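Local coordinates for protein arginase (Glaciozyma antarctica, PDB 5YNL) that probably hydrolyses arginine to ornithine and urea, as a cold-adapted arginase of an Antarctic yeast, at residues D154-A158 with I175-A179; H180-T185 with D237-I243. All blocks are in the same frame, centred on the assembly; numbering follows the deposited sequence.

Contact 1: D154-A158 with I175-A179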
loop_
_atom_site.group_PDB
_atom_site.type_symbol
_atom_site.label_atom_id
_atom_site.label_comp_id
_atom_site.label_asym_id
_atom_site.label_seq_id
_atom_site.Cartn_x
_atom_site.Cartn_y
_atom_site.Cartn_z
ATOM N N ASP A 154 3.925 -3.466 -9.874
ATOM C CA ASP A 154 4.827 -4.025 -8.889
ATOM C C ASP A 154 4.773 -3.335 -7.531
ATOM O O ASP A 154 4.544 -2.137 -7.447
ATOM C CB ASP A 154 6.238 -3.948 -9.438
ATOM C CG ASP A 154 7.183 -4.794 -8.674
ATOM O OD1 ASP A 154 7.271 -5.992 -9.014
ATOM O OD2 ASP A 154 7.816 -4.273 -7.725
ATOM N N HIS A 155 4.991 -4.095 -6.466
ATOM C CA HIS A 155 4.987 -3.516 -5.131
ATOM C C HIS A 155 6.219 -2.618 -4.849
ATOM O O HIS A 155 6.165 -1.749 -3.975
ATOM C CB HIS A 155 4.773 -4.589 -4.048
ATOM C CG HIS A 155 4.050 -4.082 -2.830
ATOM N ND1 HIS A 155 3.646 -4.905 -1.801
ATOM C CD2 HIS A 155 3.671 -2.829 -2.483
ATOM C CE1 HIS A 155 3.025 -4.186 -0.880
ATOM N NE2 HIS A 155 3.035 -2.924 -1.268
ATOM N N SER A 156 7.300 -2.784 -5.610
ATOM C CA SER A 156 8.446 -1.876 -5.470
ATOM C C SER A 156 8.032 -0.421 -5.688
ATOM O O SER A 156 8.713 0.505 -5.222
ATOM C CB SER A 156 9.611 -2.256 -6.401
ATOM O OG SER A 156 9.240 -2.253 -7.779
ATOM N N LEU A 157 6.914 -0.229 -6.395
ATOM C CA LEU A 157 6.341 1.099 -6.618
ATOM C C LEU A 157 5.954 1.772 -5.292
ATOM O O LEU A 157 5.770 3.008 -5.247
ATOM C CB LEU A 157 5.114 1.015 -7.518
ATOM C CG LEU A 157 5.268 0.971 -9.032
ATOM C CD1 LEU A 157 6.662 0.511 -9.477
ATOM C CD2 LEU A 157 4.197 0.071 -9.614
ATOM N N ALA A 158 5.834 0.967 -4.228
ATOM C CA ALA A 158 5.609 1.523 -2.890
ATOM C C ALA A 158 6.749 2.435 -2.405
ATOM O O ALA A 158 6.570 3.212 -1.470
ATOM C CB ALA A 158 5.299 0.450 -1.868
ATOM N N ILE A 175 0.573 0.214 6.633
ATOM C CA ILE A 175 0.106 -1.163 6.763
ATOM C C ILE A 175 0.343 -1.856 5.437
ATOM O O ILE A 175 -0.181 -1.452 4.393
ATOM C CB ILE A 175 -1.370 -1.223 7.159
ATOM C CG1 ILE A 175 -1.543 -0.578 8.530
ATOM C CG2 ILE A 175 -1.894 -2.688 7.212
ATOM C CD1 ILE A 175 -2.956 -0.594 8.986
ATOM N N TRP A 176 1.164 -2.889 5.471
ATOM C CA TRP A 176 1.673 -3.455 4.246
ATOM C C TRP A 176 1.066 -4.848 4.148
ATOM O O TRP A 176 1.294 -5.702 5.019
ATOM C CB TRP A 176 3.189 -3.512 4.347
ATOM C CG TRP A 176 3.920 -3.952 3.136
ATOM C CD1 TRP A 176 4.051 -5.234 2.660
ATOM C CD2 TRP A 176 4.712 -3.126 2.280
ATOM N NE1 TRP A 176 4.849 -5.237 1.536
ATOM C CE2 TRP A 176 5.265 -3.958 1.284
ATOM C CE3 TRP A 176 4.984 -1.759 2.245
ATOM C CZ2 TRP A 176 6.071 -3.455 0.256
ATOM C CZ3 TRP A 176 5.782 -1.266 1.235
ATOM C CH2 TRP A 176 6.321 -2.109 0.256
ATOM N N VAL A 177 0.261 -5.068 3.116
ATOM C CA VAL A 177 -0.409 -6.346 2.937
ATOM C C VAL A 177 0.191 -7.079 1.734
ATOM O O VAL A 177 0.069 -6.637 0.578
ATOM C CB VAL A 177 -1.927 -6.159 2.778
ATOM C CG1 VAL A 177 -2.626 -7.530 2.606
ATOM C CG2 VAL A 177 -2.507 -5.393 3.991
ATOM N N ASP A 178 0.856 -8.202 2.010
ATOM C CA ASP A 178 1.682 -8.871 1.002
ATOM C C ASP A 178 2.124 -10.209 1.553
ATOM O O ASP A 178 2.209 -10.394 2.775
ATOM C CB ASP A 178 2.919 -8.008 0.675
ATOM C CG ASP A 178 3.563 -8.361 -0.666
ATOM O OD1 ASP A 178 3.898 -9.546 -0.869
ATOM O OD2 ASP A 178 3.741 -7.460 -1.516
ATOM N N ALA A 179 2.365 -11.149 0.644
ATOM C CA ALA A 179 2.924 -12.445 1.009
ATOM C C ALA A 179 4.413 -12.283 1.277
ATOM O O ALA A 179 5.048 -13.157 1.878
ATOM C CB ALA A 179 2.693 -13.447 -0.112
#
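His-155 lies with its ring over one face of the Trp-176 indole while its ND1 points at Asp-178, and these two partners make up the tight part of the contact. The pair is an offset stack, with the His-155 ring and the six-membered ring of Trp-176 inclined by only 18°; a chi1 of -175° at Trp-176, CG trans to the amide nitrogen, carries the indole out to the imidazole. At the edge of the imidazole, ND1 of His-155 donates to OD2 of Asp-178 over 2.6 Å. The bond is nearly straight (N-H...O 167°) and meets the anti lone pair of OD2, with ring and carboxylate almost coplanar. A second hydrogen bond, between His-155 NE2 and Ser-284 OG, helps fix the ring's rotation, and OD1 of Asp-178 takes the backbone N-H of His-180. The looser side, still buried, is Ala-158: its CB meets Trp-176 CH2 at 3.5 Å, obliquely and by apolar packing alone. Asp-154, His-155 and Ser-156 belong to a GGDHS sequence and Asp-178 opens a DAHAD sequence. These are arginase signatures, which in relatives bring together ligands of the binuclear manganese site at the C-terminal edge of a parallel sheet.

Contact 2: H180-T185 with D237-I243; sequences HADINT and DAGERKI
The DAHAD signature of the arginase fold runs from the end of strand 173-177 into the loop 180-185, which packs here against the loop that follows the neighbouring parallel strand 228-233 and leads into helix 241-246. Within this signature, His-180 and Asp-182 occupy the positions of manganese ligands in arginase relatives. Backbone meets backbone at the middle of the contact, where Asn-184 N donates to Ala-238 O over 2.7 Å. Ala-238 O also comes within 3.1 Å of Asn-184 CB. The amide then extends over Ala-238, bringing Asn-184 ND2 to 3.3 Å from the methyl CB of Ala-238, while OD1 of Asn-184 is buried with no polar partner in the model. Next along, Gly-239 lets the chains come close: its CA is 3.6 Å from Ala-181 CB.

At the His-180 end, Asp-237 places OD1 over one face of the His-180 ring, toward its rim, and His-180 ND1 is bonded to the backbone O of Asp-235. The Asp-237 carboxylate stands almost perpendicular to that of Asp-182, with Asp-237 OD1 and Asp-182 OD1 lying 3.5 Å apart as like charges. Asp-237 and Ala-238 are poorly ordered, and the long ion pair of Asp-237 OD2 with Arg-193 is weak.

The other end is apolar. A chi1 of -151° turns CG1 of Ile-183 away from the amide nitrogen and sets its CG2 against Gly-239, 3.5 Å from the glycine CA. Ile-183 and Ile-243 lie alongside each other, pointing opposite ways, with CG2 of Ile-183 3.8 Å from CG2 of Ile-243.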
loop_
_atom_site.group_PDB
_atom_site.type_symbol
_atom_site.label_atom_id
_atom_site.label_comp_id
_atom_site.label_asym_id
_atom_site.label_seq_id
_atom_site.Cartn_x
_atom_site.Cartn_y
_atom_site.Cartn_z
ATOM N N HIS A 180 4.965 -11.161 0.810
ATOM C CA HIS A 180 6.403 -10.908 0.866
ATOM C C HIS A 180 6.735 -9.679 1.687
ATOM O O HIS A 180 6.037 -8.672 1.614
ATOM C CB HIS A 180 6.947 -10.691 -0.544
ATOM C CG HIS A 180 6.487 -11.706 -1.528
ATOM N ND1 HIS A 180 6.654 -13.066 -1.330
ATOM C CD2 HIS A 180 5.860 -11.578 -2.721
ATOM C CE1 HIS A 180 6.158 -13.721 -2.359
ATOM N NE2 HIS A 180 5.668 -12.839 -3.221
ATOM N N ALA A 181 7.831 -9.750 2.433
ATOM C CA ALA A 181 8.282 -8.615 3.238
ATOM C C ALA A 181 8.953 -7.523 2.397
ATOM O O ALA A 181 8.999 -6.370 2.820
ATOM C CB ALA A 181 9.204 -9.076 4.379
ATOM N N ASP A 182 9.469 -7.887 1.220
ATOM C CA ASP A 182 10.150 -6.931 0.332
ATOM C C ASP A 182 11.153 -6.008 1.074
ATOM O O ASP A 182 11.233 -4.804 0.800
ATOM C CB ASP A 182 9.120 -6.086 -0.445
ATOM C CG ASP A 182 8.278 -6.907 -1.414
ATOM O OD1 ASP A 182 8.694 -8.017 -1.795
ATOM O OD2 ASP A 182 7.198 -6.426 -1.817
ATOM N N ILE A 183 11.911 -6.568 2.012
ATOM C CA ILE A 183 12.752 -5.729 2.861
ATOM C C ILE A 183 14.253 -5.901 2.626
ATOM O O ILE A 183 15.068 -5.334 3.354
ATOM C CB ILE A 183 12.394 -5.901 4.366
ATOM C CG1 ILE A 183 12.688 -4.618 5.152
ATOM C CG2 ILE A 183 13.104 -7.097 4.975
ATOM C CD1 ILE A 183 12.026 -4.596 6.498
ATOM N N ASN A 184 14.618 -6.653 1.594
ATOM C CA ASN A 184 16.032 -6.874 1.294
ATOM C C ASN A 184 16.827 -5.611 0.997
ATOM O O ASN A 184 16.375 -4.742 0.253
ATOM C CB ASN A 184 16.207 -7.847 0.128
ATOM C CG ASN A 184 16.693 -9.198 0.579
ATOM O OD1 ASN A 184 17.025 -9.388 1.747
ATOM N ND2 ASN A 184 16.757 -10.143 -0.345
ATOM N N THR A 185 18.015 -5.519 1.587
ATOM C CA THR A 185 18.997 -4.527 1.164
ATOM C C THR A 185 19.598 -5.036 -0.143
ATOM O O THR A 185 19.535 -6.236 -0.428
ATOM C CB THR A 185 20.107 -4.357 2.223
ATOM O OG1 THR A 185 21.160 -3.530 1.709
ATOM C CG2 THR A 185 20.688 -5.707 2.616
ATOM N N ASP A 237 10.119 -13.445 0.559
ATOM C CA ASP A 237 10.720 -13.191 -0.748
ATOM C C ASP A 237 11.487 -11.892 -0.651
ATOM O O ASP A 237 10.891 -10.816 -0.543
ATOM C CB ASP A 237 9.658 -13.105 -1.850
ATOM C CG ASP A 237 10.106 -12.269 -3.047
ATOM O OD1 ASP A 237 9.788 -11.060 -3.087
ATOM O OD2 ASP A 237 10.768 -12.822 -3.951
ATOM N N ALA A 238 12.811 -12.006 -0.666
ATOM C CA ALA A 238 13.693 -10.860 -0.501
ATOM C C ALA A 238 13.265 -9.975 0.670
ATOM O O ALA A 238 13.321 -8.753 0.591
ATOM C CB ALA A 238 13.770 -10.059 -1.792
ATOM N N GLY A 239 12.815 -10.598 1.752
ATOM C CA GLY A 239 12.403 -9.854 2.924
ATOM C C GLY A 239 12.934 -10.504 4.183
ATOM O O GLY A 239 12.161 -10.958 5.024
ATOM N N GLU A 240 14.258 -10.520 4.310
ATOM C CA GLU A 240 14.969 -11.346 5.291
ATOM C C GLU A 240 14.336 -11.437 6.679
ATOM O O GLU A 240 13.937 -10.429 7.276
ATOM C CB GLU A 240 16.442 -10.920 5.401
ATOM C CG GLU A 240 17.300 -11.896 6.182
ATOM C CD GLU A 240 17.175 -13.320 5.671
ATOM O OE1 GLU A 240 17.203 -13.525 4.438
ATOM O OE2 GLU A 240 17.047 -14.239 6.508
ATOM N N ARG A 241 14.251 -12.668 7.172
ATOM C CA ARG A 241 13.672 -12.965 8.470
ATOM C C ARG A 241 14.586 -12.452 9.581
ATOM O O ARG A 241 14.154 -12.303 10.725
ATOM C CB ARG A 241 13.454 -14.474 8.586
ATOM C CG ARG A 241 13.242 -15.151 7.222
ATOM C CD ARG A 241 13.110 -16.670 7.320
ATOM N NE ARG A 241 14.268 -17.279 7.973
ATOM C CZ ARG A 241 14.226 -17.902 9.147
ATOM N NH1 ARG A 241 15.336 -18.417 9.666
ATOM N NH2 ARG A 241 13.076 -18.012 9.800
ATOM N N LYS A 242 15.847 -12.180 9.239
ATOM C CA LYS A 242 16.787 -11.568 10.183
ATOM C C LYS A 242 16.629 -10.049 10.234
ATOM O O LYS A 242 16.630 -9.458 11.313
ATOM C CB LYS A 242 18.240 -11.931 9.839
ATOM N N ILE A 243 16.505 -9.423 9.065
ATOM C CA ILE A 243 16.339 -7.973 8.972
ATOM C C ILE A 243 15.096 -7.528 9.754
ATOM O O ILE A 243 15.119 -6.521 10.472
ATOM C CB ILE A 243 16.234 -7.513 7.490
ATOM C CG1 ILE A 243 17.557 -7.743 6.742
ATOM C CG2 ILE A 243 15.848 -6.047 7.402
ATOM C CD1 ILE A 243 17.517 -7.339 5.259
#

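How the contacts relate
From the N terminus, the chain leaves strand 147-152 through 154-158, passes along helix 158-168 and returns in strand 173-177, where contact 1 closes the loop. Contact 2 follows in series: the chain goes on from 180-185 through helix 198-202 and strand 228-233 before 237-243 comes back to close a longer excursion. The two therefore neither nest nor cross. Contact 1 reaches over strands 324-330 and 281-286, which lie between its own two strands in the sheet, whereas contact 2 joins the loops of adjacent strands. They meet at Asp-182, whose OD2 packs 3.8 Å from His-155 CB and equally close to Trp-176 CZ2.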